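Amidase (Bacillus anthracis, PDB 5EWQ) probably catalyses hydrolysis of carboxylic acid amides to carboxylates and ammonia, as an enzyme of the amidase signature family. Local coordinates at residues P12-Y17 / G195-D200; P132-T137 / S184-Q189; T178-Y183 / I401-T406; E388-N393 / L407-E412. All coordinates share one frame; numbering follows the deposited sequence.

Overall arrangement
The N-terminal arm, 12-17, meets the loop 195-200 in interaction 1 and closes a long loop of helices and strands. Interaction 2 falls wholly within this loop, joining the turn 132-137 beyond strand 118-122 to the two-stranded hairpin at 184-189. Segment 178-183, just ahead of that hairpin, starts interaction 3; its partner 401-406 comes far later, so interaction 3 crosses both earlier ones. Interaction 4 in turn crosses interaction 3, packing helix 386-394 on helix 406-412, and follows interactions 1 and 2 in series. Gln189 NE2 bonds Ser181 O between interactions 2 and 3, and Gln405 joins interactions 3 and 4 through Asn393 and Ile390.

Interaction 1: P12-Y17 / G195-D200; sequences PERIVY and GPIMFD
Ile197 lays its CD1 methyl against the backbone of Pro12, Glu13 and Arg14, where the N-terminal arm kinks in an inverse gamma turn centred on Arg14. This turn is closed by Ile15 N bonding to Glu13 O at 2.8 Å. The close-packed part of the contact is this one methyl: CD1 lies 3.3 Å from Pro12 O, 3.9 Å from Glu13 C and 4.1 Å from Arg14 CG. The conformation of Ile197 explains the reach, since CG1 stands beside its own backbone N (chi1 -56°) and the chain then folds again at chi2 (-61°), bringing CD1 up to the arm. Away from this point the fit loosens. The two loops meet at the protein surface, none of the touching residues is buried, and the association is one of van der Waals contact. At one margin Pro12 CG comes no nearer than 4.2 Å to Asp200 OD1, a carboxylate oxygen that has a weak hydrogen bond to Ser181 OG. At another, the exposed Arg14 side chain runs out alongside Pro196, extended from CG to NE, while its NH1 bonds to Ile83 O. The contact thus lays the arm ahead of helix 20-28 on the loop ahead of helix 206-213. On the looser side the guanidinium NH2 of Arg14 lies 3.6 Å from Pro196 CB.

Interaction 2: P132-T137 / S184-Q189; sequences PTSAGT and SGKKGQ
Two groups grip Lys186 NZ: it donates to Ser134 OG at 3.1 Å and forms a salt bridge with Asp123 OD1. Ser134 opens a type I' beta turn that ends at Thr137, and the lysine comes from the connection of the small 183-184/188-189 hairpin. Every torsion of the Lys186 side chain is near 180°, so it spans the contact as a straight rod, with CD 3.6 Å from Ser134 CB and the ammonium group at the far end. Ser134 OG is also bonded to Leu140 O, so it links the lysine to the loop that follows the turn. The same carboxylate of Asp123 also holds the turn itself, because its OD2 accepts from Gly136 N; one acidic group from outside the two segments therefore orients both partners, and it probably offsets the charge of a buried lysine.

A backbone bond completes the join. Lys186 N reaches Gly136 O at 3.2 Å with an N-H...O angle of 137°, and the donor stands 52° above the carbonyl plane, away from the lone pairs. Ser184 CB packs against Gly136 CA at 3.8 Å. Its OG turns back on its own segment to accept from Lys187 N, an ST motif, and is also bonded to Asn167 OD1. Within the turn, Ser134 O takes two donors from one residue: Thr137 N at 3.0 Å and, in the carbonyl plane on a lone pair, Thr137 OG1 at 2.7 Å.

Interaction 3: T178-Y183 / I401-T406; sequences TMPSGY and IKYGQT
Tyr403 is the bump of this contact, and Thr178, Met179, Pro180 and Tyr183 shape the hollow that takes it. Pro180 CD lies over one face of its ring, 3.4 Å from the centroid and only 8° off the normal, a CH-pi contact. At its edge stands the Tyr183 ring: Tyr403 CE2 points into the middle of that ring's face in a T-shaped pair, centroids 4.9 Å apart and planes at 83°. The root of the side chain is covered as well, Tyr403 CB resting 3.9 Å from Met179 CB and 3.8 Å from Thr178 OG1. Lys402 comes round the other side, its CG over the rim of the opposite Tyr403 face and its CB 3.6 Å from Tyr183 OH.

Two turns present these pieces. A type I turn from Ile401 to Gly404, between helices 397-400 and 406-412, pushes Tyr403 out, and a type II turn from Pro180 to Tyr183 brings proline and tyrosine to bear on the same ring. With CG anti to the backbone N (chi1 176°), the Tyr183 ring is carried out from the turn to offer its face. The selenium end of Met179, a selenomethionine, leads off toward helix 170-173.

The polar groups find partners outside the two segments: Tyr403 O bonds to Ser176 OG and Tyr183 OH to Tyr17 OH. Between the two segments the join is therefore one of aromatic, CH-pi and dispersion forces, so cohesion depends on how closely the rings and the proline fit, with directed polar bonds reserved for neighbours around them.

Interaction 4: E388-N393 / L407-E412; sequences EIIAFN and LIEASE
Ile390 reaches across from helix 386-394 to Ile408, Glu409 and Glu412 on helix 406-412, a roughly antiparallel helix pair whose short axes pass 10.4 Å apart at 144°. Its CG1 lies beside the backbone N (chi1 -61°) and CD1 extends straight on, so that this methyl fits among three residues: it is 3.8 Å from Ile408 O, 3.9 Å from Glu409 CA and 3.9 Å from Glu412 CB. The other branch, CG2, touches Glu409 CG. Ile408 replies with a different rotamer. Its CG1 sits between the backbone N and the carbonyl carbon (chi1 68°), and the extended arm carries CD1 to 4.2 Å from Ile390 CG1 and 4.3 Å from Ile389 CG2.

The acids use their aliphatic parts here. Glu409 is extended beyond CG, flanking Ile390 on the way to a salt bridge between its OE2 and Lys394 NZ, whereas Glu412, bent at chi2, meets Ile390 CD1 with its CB and CG. Phe367 and Phe375 of helix 360-377 pack on Ile408 and Ile389 respectively. The Asn393 amide, bonded through ND2 to Gln405 OE1, borders the apolar patch, with ND2 4.1 Å from Ile408 CD1.

Interaction 1: P12-Y17 / G195-D200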
loop_
_atom_site.group_PDB
_atom_site.type_symbol
_atom_site.label_atom_id
_atom_site.label_comp_id
_atom_site.label_asym_id
_atom_site.label_seq_id
_atom_site.Cartn_x
_atom_site.Cartn_y
_atom_site.Cartn_z
ATOM N N PRO A 12 -14.196 -4.580 -14.084
ATOM C CA PRO A 12 -13.414 -3.387 -14.419
ATOM C C PRO A 12 -13.388 -3.122 -15.922
ATOM O O PRO A 12 -13.235 -4.053 -16.712
ATOM C CB PRO A 12 -12.017 -3.726 -13.898
ATOM C CG PRO A 12 -11.950 -5.212 -13.961
ATOM C CD PRO A 12 -13.340 -5.698 -13.648
ATOM N N GLU A 13 -13.543 -1.859 -16.305
ATOM C CA GLU A 13 -13.494 -1.468 -17.709
ATOM C C GLU A 13 -12.347 -0.494 -17.937
ATOM O O GLU A 13 -11.806 0.064 -16.987
ATOM C CB GLU A 13 -14.816 -0.834 -18.141
ATOM C CG GLU A 13 -16.049 -1.648 -17.784
ATOM C CD GLU A 13 -17.335 -0.977 -18.226
ATOM O OE1 GLU A 13 -18.366 -1.155 -17.544
ATOM O OE2 GLU A 13 -17.316 -0.272 -19.256
ATOM N N ARG A 14 -11.976 -0.287 -19.196
ATOM C CA ARG A 14 -10.929 0.677 -19.512
ATOM C C ARG A 14 -11.473 2.099 -19.453
ATOM O O ARG A 14 -11.753 2.716 -20.482
ATOM C CB ARG A 14 -10.320 0.394 -20.886
ATOM C CG ARG A 14 -9.301 -0.732 -20.874
ATOM C CD ARG A 14 -8.507 -0.786 -22.166
ATOM N NE ARG A 14 -7.418 -1.756 -22.085
ATOM C CZ ARG A 14 -6.189 -1.464 -21.672
ATOM N NH1 ARG A 14 -5.889 -0.225 -21.305
ATOM N NH2 ARG A 14 -5.258 -2.408 -21.628
ATOM N N ILE A 15 -11.617 2.611 -18.236
ATOM C CA ILE A 15 -12.117 3.961 -18.016
ATOM C C ILE A 15 -11.019 4.854 -17.447
ATOM O O ILE A 15 -10.423 4.538 -16.418
ATOM C CB ILE A 15 -13.321 3.966 -17.058
ATOM C CG1 ILE A 15 -14.410 3.020 -17.564
ATOM C CG2 ILE A 15 -13.866 5.371 -16.901
ATOM C CD1 ILE A 15 -15.610 2.933 -16.651
ATOM N N VAL A 16 -10.753 5.967 -18.125
ATOM C CA VAL A 16 -9.713 6.896 -17.695
ATOM C C VAL A 16 -10.222 8.335 -17.682
ATOM O O VAL A 16 -10.616 8.872 -18.717
ATOM C CB VAL A 16 -8.468 6.810 -18.605
ATOM C CG1 VAL A 16 -7.457 7.881 -18.225
ATOM C CG2 VAL A 16 -7.842 5.428 -18.522
ATOM N N TYR A 17 -10.209 8.952 -16.504
ATOM C CA TYR A 17 -10.656 10.334 -16.346
ATOM C C TYR A 17 -9.477 11.291 -16.226
ATOM O O TYR A 17 -8.468 10.959 -15.601
ATOM C CB TYR A 17 -11.545 10.477 -15.109
ATOM C CG TYR A 17 -12.782 9.612 -15.108
ATOM C CD1 TYR A 17 -13.645 9.592 -16.196
ATOM C CD2 TYR A 17 -13.085 8.813 -14.014
ATOM C CE1 TYR A 17 -14.780 8.801 -16.190
ATOM C CE2 TYR A 17 -14.214 8.020 -13.999
ATOM C CZ TYR A 17 -15.057 8.017 -15.088
ATOM O OH TYR A 17 -16.183 7.225 -15.076
ATOM N N GLY A 195 -1.979 -8.366 -16.483
ATOM C CA GLY A 195 -3.080 -8.734 -17.353
ATOM C C GLY A 195 -4.290 -7.840 -17.164
ATOM O O GLY A 195 -5.204 -8.183 -16.411
ATOM N N PRO A 196 -4.301 -6.684 -17.847
ATOM C CA PRO A 196 -5.392 -5.705 -17.773
ATOM C C PRO A 196 -6.748 -6.330 -18.081
ATOM O O PRO A 196 -6.823 -7.219 -18.929
ATOM C CB PRO A 196 -5.010 -4.675 -18.840
ATOM C CG PRO A 196 -3.528 -4.784 -18.945
ATOM C CD PRO A 196 -3.220 -6.237 -18.742
ATOM N N ILE A 197 -7.786 -5.881 -17.376
ATOM C CA ILE A 197 -9.150 -6.408 -17.503
ATOM C C ILE A 197 -9.250 -7.879 -17.088
ATOM O O ILE A 197 -10.130 -8.250 -16.311
ATOM C CB ILE A 197 -9.695 -6.252 -18.943
ATOM C CG1 ILE A 197 -9.629 -4.789 -19.383
ATOM C CG2 ILE A 197 -11.121 -6.776 -19.034
ATOM C CD1 ILE A 197 -10.449 -3.854 -18.523
HETATM N N MSE A 198 -8.348 -8.706 -17.609
HETATM C CA MSE A 198 -8.312 -10.130 -17.293
HETATM C C MSE A 198 -8.160 -10.371 -15.793
HETATM O O MSE A 198 -8.904 -11.154 -15.203
HETATM C CB MSE A 198 -7.168 -10.811 -18.048
HETATM C CG MSE A 198 -7.238 -12.329 -18.057
HETATM SE SE MSE A 198 -5.590 -13.140 -18.712
HETATM C CE MSE A 198 -5.241 -11.945 -20.213
ATOM N N PHE A 199 -7.194 -9.692 -15.183
ATOM C CA PHE A 199 -6.940 -9.835 -13.755
ATOM C C PHE A 199 -7.348 -8.579 -12.995
ATOM O O PHE A 199 -7.006 -7.466 -13.396
ATOM C CB PHE A 199 -5.459 -10.137 -13.498
ATOM C CG PHE A 199 -4.957 -11.369 -14.195
ATOM C CD1 PHE A 199 -5.788 -12.461 -14.389
ATOM C CD2 PHE A 199 -3.654 -11.433 -14.659
ATOM C CE1 PHE A 199 -5.326 -13.594 -15.033
ATOM C CE2 PHE A 199 -3.186 -12.563 -15.300
ATOM C CZ PHE A 199 -4.024 -13.645 -15.489
ATOM N N ASP A 200 -8.079 -8.758 -11.901
ATOM C CA ASP A 200 -8.418 -7.640 -11.030
ATOM C C ASP A 200 -7.157 -7.093 -10.373
ATOM O O ASP A 200 -6.130 -7.768 -10.326
ATOM C CB ASP A 200 -9.434 -8.062 -9.965
ATOM C CG ASP A 200 -10.854 -7.659 -10.321
ATOM O OD1 ASP A 200 -11.230 -6.500 -10.042
ATOM O OD2 ASP A 200 -11.593 -8.499 -10.876
#

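Interaction 2: P132-T137 / S184-Q189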
loop_
_atom_site.group_PDB
_atom_site.type_symbol
_atom_site.label_atom_id
_atom_site.label_comp_id
_atom_site.label_asym_id
_atom_site.label_seq_id
_atom_site.Cartn_x
_atom_site.Cartn_y
_atom_site.Cartn_z
ATOM N N PRO A 132 -2.994 17.478 -4.734
ATOM C CA PRO A 132 -4.315 17.309 -4.120
ATOM C C PRO A 132 -4.491 15.966 -3.417
ATOM O O PRO A 132 -3.992 14.947 -3.891
ATOM C CB PRO A 132 -5.271 17.415 -5.312
ATOM C CG PRO A 132 -4.532 18.222 -6.313
ATOM C CD PRO A 132 -3.096 17.826 -6.162
ATOM N N THR A 133 -5.195 15.981 -2.290
ATOM C CA THR A 133 -5.531 14.762 -1.569
ATOM C C THR A 133 -7.028 14.527 -1.694
ATOM O O THR A 133 -7.828 15.337 -1.230
ATOM C CB THR A 133 -5.134 14.848 -0.087
ATOM O OG1 THR A 133 -3.784 15.313 0.018
ATOM C CG2 THR A 133 -5.254 13.486 0.579
ATOM N N SER A 134 -7.409 13.422 -2.323
ATOM C CA SER A 134 -8.801 13.238 -2.709
ATOM C C SER A 134 -9.396 11.906 -2.276
ATOM O O SER A 134 -10.611 11.725 -2.331
ATOM C CB SER A 134 -8.931 13.379 -4.225
ATOM O OG SER A 134 -8.241 14.527 -4.687
ATOM N N ALA A 135 -8.535 10.979 -1.863
ATOM C CA ALA A 135 -8.946 9.613 -1.536
ATOM C C ALA A 135 -9.680 8.960 -2.708
ATOM O O ALA A 135 -10.535 8.095 -2.513
ATOM C CB ALA A 135 -9.818 9.598 -0.286
ATOM N N GLY A 136 -9.338 9.383 -3.923
ATOM C CA GLY A 136 -9.925 8.828 -5.129
ATOM C C GLY A 136 -11.281 9.404 -5.499
ATOM O O GLY A 136 -11.942 8.902 -6.408
ATOM N N THR A 137 -11.699 10.459 -4.808
ATOM C CA THR A 137 -13.020 11.038 -5.043
ATOM C C THR A 137 -12.986 12.182 -6.052
ATOM O O THR A 137 -11.961 12.839 -6.233
ATOM C CB THR A 137 -13.648 11.554 -3.736
ATOM O OG1 THR A 137 -12.942 12.715 -3.283
ATOM C CG2 THR A 137 -13.591 10.481 -2.667
ATOM N N SER A 184 -11.738 4.630 -9.230
ATOM C CA SER A 184 -11.948 5.876 -8.504
ATOM C C SER A 184 -12.615 6.894 -9.418
ATOM O O SER A 184 -12.305 6.963 -10.607
ATOM C CB SER A 184 -10.627 6.432 -7.974
ATOM O OG SER A 184 -9.848 6.971 -9.026
ATOM N N GLY A 185 -13.527 7.684 -8.862
ATOM C CA GLY A 185 -14.218 8.702 -9.633
ATOM C C GLY A 185 -13.303 9.844 -10.032
ATOM O O GLY A 185 -13.650 10.663 -10.881
ATOM N N LYS A 186 -12.126 9.892 -9.418
ATOM C CA LYS A 186 -11.163 10.956 -9.671
ATOM C C LYS A 186 -10.339 10.710 -10.931
ATOM O O LYS A 186 -10.223 11.588 -11.787
ATOM C CB LYS A 186 -10.230 11.116 -8.470
ATOM C CG LYS A 186 -9.152 12.168 -8.652
ATOM C CD LYS A 186 -8.177 12.151 -7.490
ATOM C CE LYS A 186 -7.122 13.235 -7.630
ATOM N NZ LYS A 186 -6.154 13.205 -6.500
ATOM N N LYS A 187 -9.769 9.515 -11.042
ATOM C CA LYS A 187 -8.865 9.208 -12.146
ATOM C C LYS A 187 -9.418 8.126 -13.071
ATOM O O LYS A 187 -9.192 8.160 -14.281
ATOM C CB LYS A 187 -7.500 8.779 -11.607
ATOM C CG LYS A 187 -6.403 8.783 -12.653
ATOM C CD LYS A 187 -6.221 10.173 -13.245
ATOM C CE LYS A 187 -5.216 10.163 -14.383
ATOM N NZ LYS A 187 -5.684 9.339 -15.531
ATOM N N GLY A 188 -10.137 7.164 -12.503
ATOM C CA GLY A 188 -10.712 6.089 -13.288
ATOM C C GLY A 188 -10.316 4.712 -12.791
ATOM O O GLY A 188 -10.011 4.531 -11.613
ATOM N N GLN A 189 -10.311 3.740 -13.699
ATOM C CA GLN A 189 -10.053 2.351 -13.336
ATOM C C GLN A 189 -8.571 1.989 -13.383
ATOM O O GLN A 189 -7.883 2.264 -14.365
ATOM C CB GLN A 189 -10.836 1.412 -14.257
ATOM C CG GLN A 189 -10.550 -0.062 -14.023
ATOM C CD GLN A 189 -11.022 -0.536 -12.665
ATOM O OE1 GLN A 189 -12.202 -0.429 -12.334
ATOM N NE2 GLN A 189 -10.098 -1.058 -11.865
#

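Interaction 3: T178-Y183 / I401-T406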
loop_
_atom_site.group_PDB
_atom_site.type_symbol
_atom_site.label_atom_id
_atom_site.label_comp_id
_atom_site.label_asym_id
_atom_site.label_seq_id
_atom_site.Cartn_x
_atom_site.Cartn_y
_atom_site.Cartn_z
ATOM N N THR A 178 -20.958 -2.773 -5.544
ATOM C CA THR A 178 -20.841 -3.140 -6.951
ATOM C C THR A 178 -19.624 -2.515 -7.626
ATOM O O THR A 178 -19.305 -2.841 -8.769
ATOM C CB THR A 178 -22.096 -2.731 -7.742
ATOM O OG1 THR A 178 -22.257 -1.308 -7.685
ATOM C CG2 THR A 178 -23.333 -3.402 -7.166
HETATM N N MSE A 179 -18.951 -1.614 -6.917
HETATM C CA MSE A 179 -17.793 -0.922 -7.472
HETATM C C MSE A 179 -16.587 -1.850 -7.570
HETATM O O MSE A 179 -16.191 -2.464 -6.581
HETATM C CB MSE A 179 -17.441 0.302 -6.625
HETATM C CG MSE A 179 -16.366 1.187 -7.237
HETATM SE SE MSE A 179 -15.756 2.583 -6.024
HETATM C CE MSE A 179 -14.838 1.454 -4.726
ATOM N N PRO A 180 -16.001 -1.951 -8.772
ATOM C CA PRO A 180 -14.804 -2.770 -8.985
ATOM C C PRO A 180 -13.593 -2.201 -8.258
ATOM O O PRO A 180 -13.471 -0.983 -8.128
ATOM C CB PRO A 180 -14.607 -2.716 -10.503
ATOM C CG PRO A 180 -15.251 -1.438 -10.918
ATOM C CD PRO A 180 -16.435 -1.279 -10.009
ATOM N N SER A 181 -12.712 -3.078 -7.789
ATOM C CA SER A 181 -11.507 -2.650 -7.095
ATOM C C SER A 181 -10.572 -1.915 -8.046
ATOM O O SER A 181 -10.447 -2.281 -9.215
ATOM C CB SER A 181 -10.793 -3.850 -6.472
ATOM O OG SER A 181 -10.455 -4.809 -7.459
ATOM N N GLY A 182 -9.919 -0.874 -7.540
ATOM C CA GLY A 182 -9.000 -0.093 -8.345
ATOM C C GLY A 182 -9.676 1.054 -9.070
ATOM O O GLY A 182 -9.019 1.848 -9.743
ATOM N N TYR A 183 -10.995 1.149 -8.937
ATOM C CA TYR A 183 -11.733 2.235 -9.571
ATOM C C TYR A 183 -11.873 3.443 -8.650
ATOM O O TYR A 183 -12.101 3.302 -7.448
ATOM C CB TYR A 183 -13.121 1.766 -10.017
ATOM C CG TYR A 183 -13.961 2.879 -10.603
ATOM C CD1 TYR A 183 -13.804 3.269 -11.928
ATOM C CD2 TYR A 183 -14.902 3.549 -9.830
ATOM C CE1 TYR A 183 -14.565 4.292 -12.468
ATOM C CE2 TYR A 183 -15.665 4.574 -10.361
ATOM C CZ TYR A 183 -15.493 4.939 -11.680
ATOM O OH TYR A 183 -16.253 5.957 -12.213
ATOM N N ILE A 401 -20.520 9.010 -9.347
ATOM C CA ILE A 401 -20.809 7.740 -8.687
ATOM C C ILE A 401 -21.366 6.720 -9.676
ATOM O O ILE A 401 -22.521 6.304 -9.572
ATOM C CB ILE A 401 -21.804 7.912 -7.521
ATOM C CG1 ILE A 401 -22.900 8.912 -7.895
ATOM C CG2 ILE A 401 -21.082 8.377 -6.265
ATOM C CD1 ILE A 401 -24.036 8.966 -6.899
ATOM N N LYS A 402 -20.531 6.324 -10.634
ATOM C CA LYS A 402 -20.924 5.380 -11.677
ATOM C C LYS A 402 -21.496 4.088 -11.099
ATOM O O LYS A 402 -22.423 3.502 -11.661
ATOM C CB LYS A 402 -19.728 5.062 -12.580
ATOM C CG LYS A 402 -20.007 4.007 -13.640
ATOM C CD LYS A 402 -18.747 3.652 -14.414
ATOM C CE LYS A 402 -18.994 2.504 -15.376
ATOM N NZ LYS A 402 -20.009 2.851 -16.409
ATOM N N TYR A 403 -20.948 3.656 -9.969
ATOM C CA TYR A 403 -21.392 2.420 -9.335
ATOM C C TYR A 403 -22.172 2.697 -8.053
ATOM O O TYR A 403 -22.382 1.799 -7.240
ATOM C CB TYR A 403 -20.193 1.514 -9.046
ATOM C CG TYR A 403 -19.357 1.215 -10.271
ATOM C CD1 TYR A 403 -19.695 0.180 -11.133
ATOM C CD2 TYR A 403 -18.233 1.975 -10.571
ATOM C CE1 TYR A 403 -18.936 -0.093 -12.257
ATOM C CE2 TYR A 403 -17.467 1.708 -11.692
ATOM C CZ TYR A 403 -17.824 0.673 -12.531
ATOM O OH TYR A 403 -17.066 0.402 -13.647
ATOM N N GLY A 404 -22.599 3.944 -7.880
ATOM C CA GLY A 404 -23.424 4.315 -6.744
ATOM C C GLY A 404 -22.639 4.720 -5.510
ATOM O O GLY A 404 -21.413 4.814 -5.543
ATOM N N GLN A 405 -23.358 4.959 -4.416
ATOM C CA GLN A 405 -22.743 5.367 -3.157
ATOM C C GLN A 405 -23.529 4.829 -1.963
ATOM O O GLN A 405 -23.742 5.534 -0.977
ATOM C CB GLN A 405 -22.643 6.893 -3.082
ATOM C CG GLN A 405 -23.954 7.618 -3.348
ATOM C CD GLN A 405 -23.838 9.120 -3.174
ATOM O OE1 GLN A 405 -22.781 9.636 -2.814
ATOM N NE2 GLN A 405 -24.929 9.830 -3.429
ATOM N N THR A 406 -23.944 3.570 -2.060
ATOM C CA THR A 406 -24.783 2.942 -1.043
ATOM C C THR A 406 -24.110 2.880 0.329
ATOM O O THR A 406 -24.765 3.054 1.358
ATOM C CB THR A 406 -25.182 1.512 -1.463
ATOM O OG1 THR A 406 -25.703 1.530 -2.799
ATOM C CG2 THR A 406 -26.235 0.947 -0.520
#

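Interaction 4: E388-N393 / L407-E412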
loop_
_atom_site.group_PDB
_atom_site.type_symbol
_atom_site.label_atom_id
_atom_site.label_comp_id
_atom_site.label_asym_id
_atom_site.label_seq_id
_atom_site.Cartn_x
_atom_site.Cartn_y
_atom_site.Cartn_z
ATOM N N GLU A 388 -22.902 16.468 2.525
ATOM C CA GLU A 388 -22.678 17.331 1.371
ATOM C C GLU A 388 -22.090 16.553 0.197
ATOM O O GLU A 388 -22.359 16.869 -0.963
ATOM C CB GLU A 388 -21.764 18.497 1.749
ATOM C CG GLU A 388 -22.365 19.426 2.793
ATOM C CD GLU A 388 -21.393 20.489 3.267
ATOM O OE1 GLU A 388 -21.704 21.176 4.263
ATOM O OE2 GLU A 388 -20.320 20.637 2.647
ATOM N N ILE A 389 -21.290 15.536 0.505
ATOM C CA ILE A 389 -20.723 14.663 -0.518
ATOM C C ILE A 389 -21.820 13.914 -1.262
ATOM O O ILE A 389 -21.836 13.875 -2.494
ATOM C CB ILE A 389 -19.743 13.642 0.090
ATOM C CG1 ILE A 389 -18.548 14.361 0.712
ATOM C CG2 ILE A 389 -19.275 12.653 -0.966
ATOM C CD1 ILE A 389 -17.632 13.456 1.500
ATOM N N ILE A 390 -22.735 13.322 -0.500
ATOM C CA ILE A 390 -23.853 12.571 -1.060
ATOM C C ILE A 390 -24.689 13.441 -1.995
ATOM O O ILE A 390 -25.097 13.002 -3.071
ATOM C CB ILE A 390 -24.753 12.000 0.056
ATOM C CG1 ILE A 390 -23.954 11.043 0.944
ATOM C CG2 ILE A 390 -25.959 11.292 -0.534
ATOM C CD1 ILE A 390 -24.756 10.448 2.081
ATOM N N ALA A 391 -24.929 14.681 -1.581
ATOM C CA ALA A 391 -25.681 15.628 -2.393
ATOM C C ALA A 391 -24.884 16.044 -3.624
ATOM O O ALA A 391 -25.449 16.288 -4.689
ATOM C CB ALA A 391 -26.060 16.846 -1.567
ATOM N N PHE A 392 -23.567 16.121 -3.468
ATOM C CA PHE A 392 -22.680 16.512 -4.559
ATOM C C PHE A 392 -22.650 15.456 -5.658
ATOM O O PHE A 392 -22.710 15.780 -6.845
ATOM C CB PHE A 392 -21.264 16.760 -4.028
ATOM C CG PHE A 392 -20.279 17.164 -5.089
ATOM C CD1 PHE A 392 -20.142 18.492 -5.456
ATOM C CD2 PHE A 392 -19.484 16.216 -5.712
ATOM C CE1 PHE A 392 -19.236 18.867 -6.427
ATOM C CE2 PHE A 392 -18.576 16.585 -6.685
ATOM C CZ PHE A 392 -18.450 17.912 -7.043
ATOM N N ASN A 393 -22.551 14.193 -5.256
ATOM C CA ASN A 393 -22.488 13.085 -6.199
ATOM C C ASN A 393 -23.775 12.922 -7.002
ATOM O O ASN A 393 -23.744 12.518 -8.164
ATOM C CB ASN A 393 -22.172 11.780 -5.463
ATOM C CG ASN A 393 -20.780 11.770 -4.862
ATOM O OD1 ASN A 393 -19.871 12.439 -5.358
ATOM N ND2 ASN A 393 -20.603 11.005 -3.790
ATOM N N LEU A 407 -22.803 2.637 0.339
ATOM C CA LEU A 407 -22.070 2.459 1.591
ATOM C C LEU A 407 -21.962 3.745 2.410
ATOM O O LEU A 407 -22.170 3.728 3.624
ATOM C CB LEU A 407 -20.672 1.905 1.310
ATOM C CG LEU A 407 -20.611 0.392 1.095
ATOM C CD1 LEU A 407 -19.228 -0.036 0.633
ATOM C CD2 LEU A 407 -20.994 -0.330 2.375
ATOM N N ILE A 408 -21.639 4.854 1.752
ATOM C CA ILE A 408 -21.505 6.125 2.456
ATOM C C ILE A 408 -22.879 6.695 2.796
ATOM O O ILE A 408 -23.008 7.534 3.688
ATOM C CB ILE A 408 -20.704 7.158 1.636
ATOM C CG1 ILE A 408 -21.485 7.603 0.400
ATOM C CG2 ILE A 408 -19.352 6.590 1.241
ATOM C CD1 ILE A 408 -20.770 8.656 -0.416
ATOM N N GLU A 409 -23.901 6.235 2.083
ATOM C CA GLU A 409 -25.275 6.609 2.398
ATOM C C GLU A 409 -25.739 5.876 3.649
ATOM O O GLU A 409 -26.453 6.436 4.479
ATOM C CB GLU A 409 -26.208 6.302 1.226
ATOM C CG GLU A 409 -26.172 7.333 0.109
ATOM C CD GLU A 409 -27.063 6.956 -1.059
ATOM O OE1 GLU A 409 -27.292 5.747 -1.267
ATOM O OE2 GLU A 409 -27.537 7.870 -1.766
ATOM N N ALA A 410 -25.321 4.621 3.780
ATOM C CA ALA A 410 -25.673 3.806 4.935
ATOM C C ALA A 410 -24.978 4.313 6.194
ATOM O O ALA A 410 -25.537 4.257 7.289
ATOM C CB ALA A 410 -25.320 2.349 4.684
ATOM N N SER A 411 -23.755 4.808 6.029
ATOM C CA SER A 411 -22.982 5.325 7.151
ATOM C C SER A 411 -23.563 6.639 7.663
ATOM O O SER A 411 -23.494 6.936 8.857
ATOM C CB SER A 411 -21.518 5.517 6.748
ATOM O OG SER A 411 -20.742 5.977 7.842
ATOM N N GLU A 412 -24.136 7.419 6.754
ATOM C CA GLU A 412 -24.731 8.704 7.104
ATOM C C GLU A 412 -26.000 8.529 7.936
ATOM O O GLU A 412 -26.205 9.230 8.927
ATOM C CB GLU A 412 -25.039 9.508 5.838
ATOM C CG GLU A 412 -25.871 10.759 6.073
ATOM C CD GLU A 412 -25.152 11.796 6.915
ATOM O OE1 GLU A 412 -23.902 11.830 6.883
ATOM O OE2 GLU A 412 -25.836 12.575 7.612
#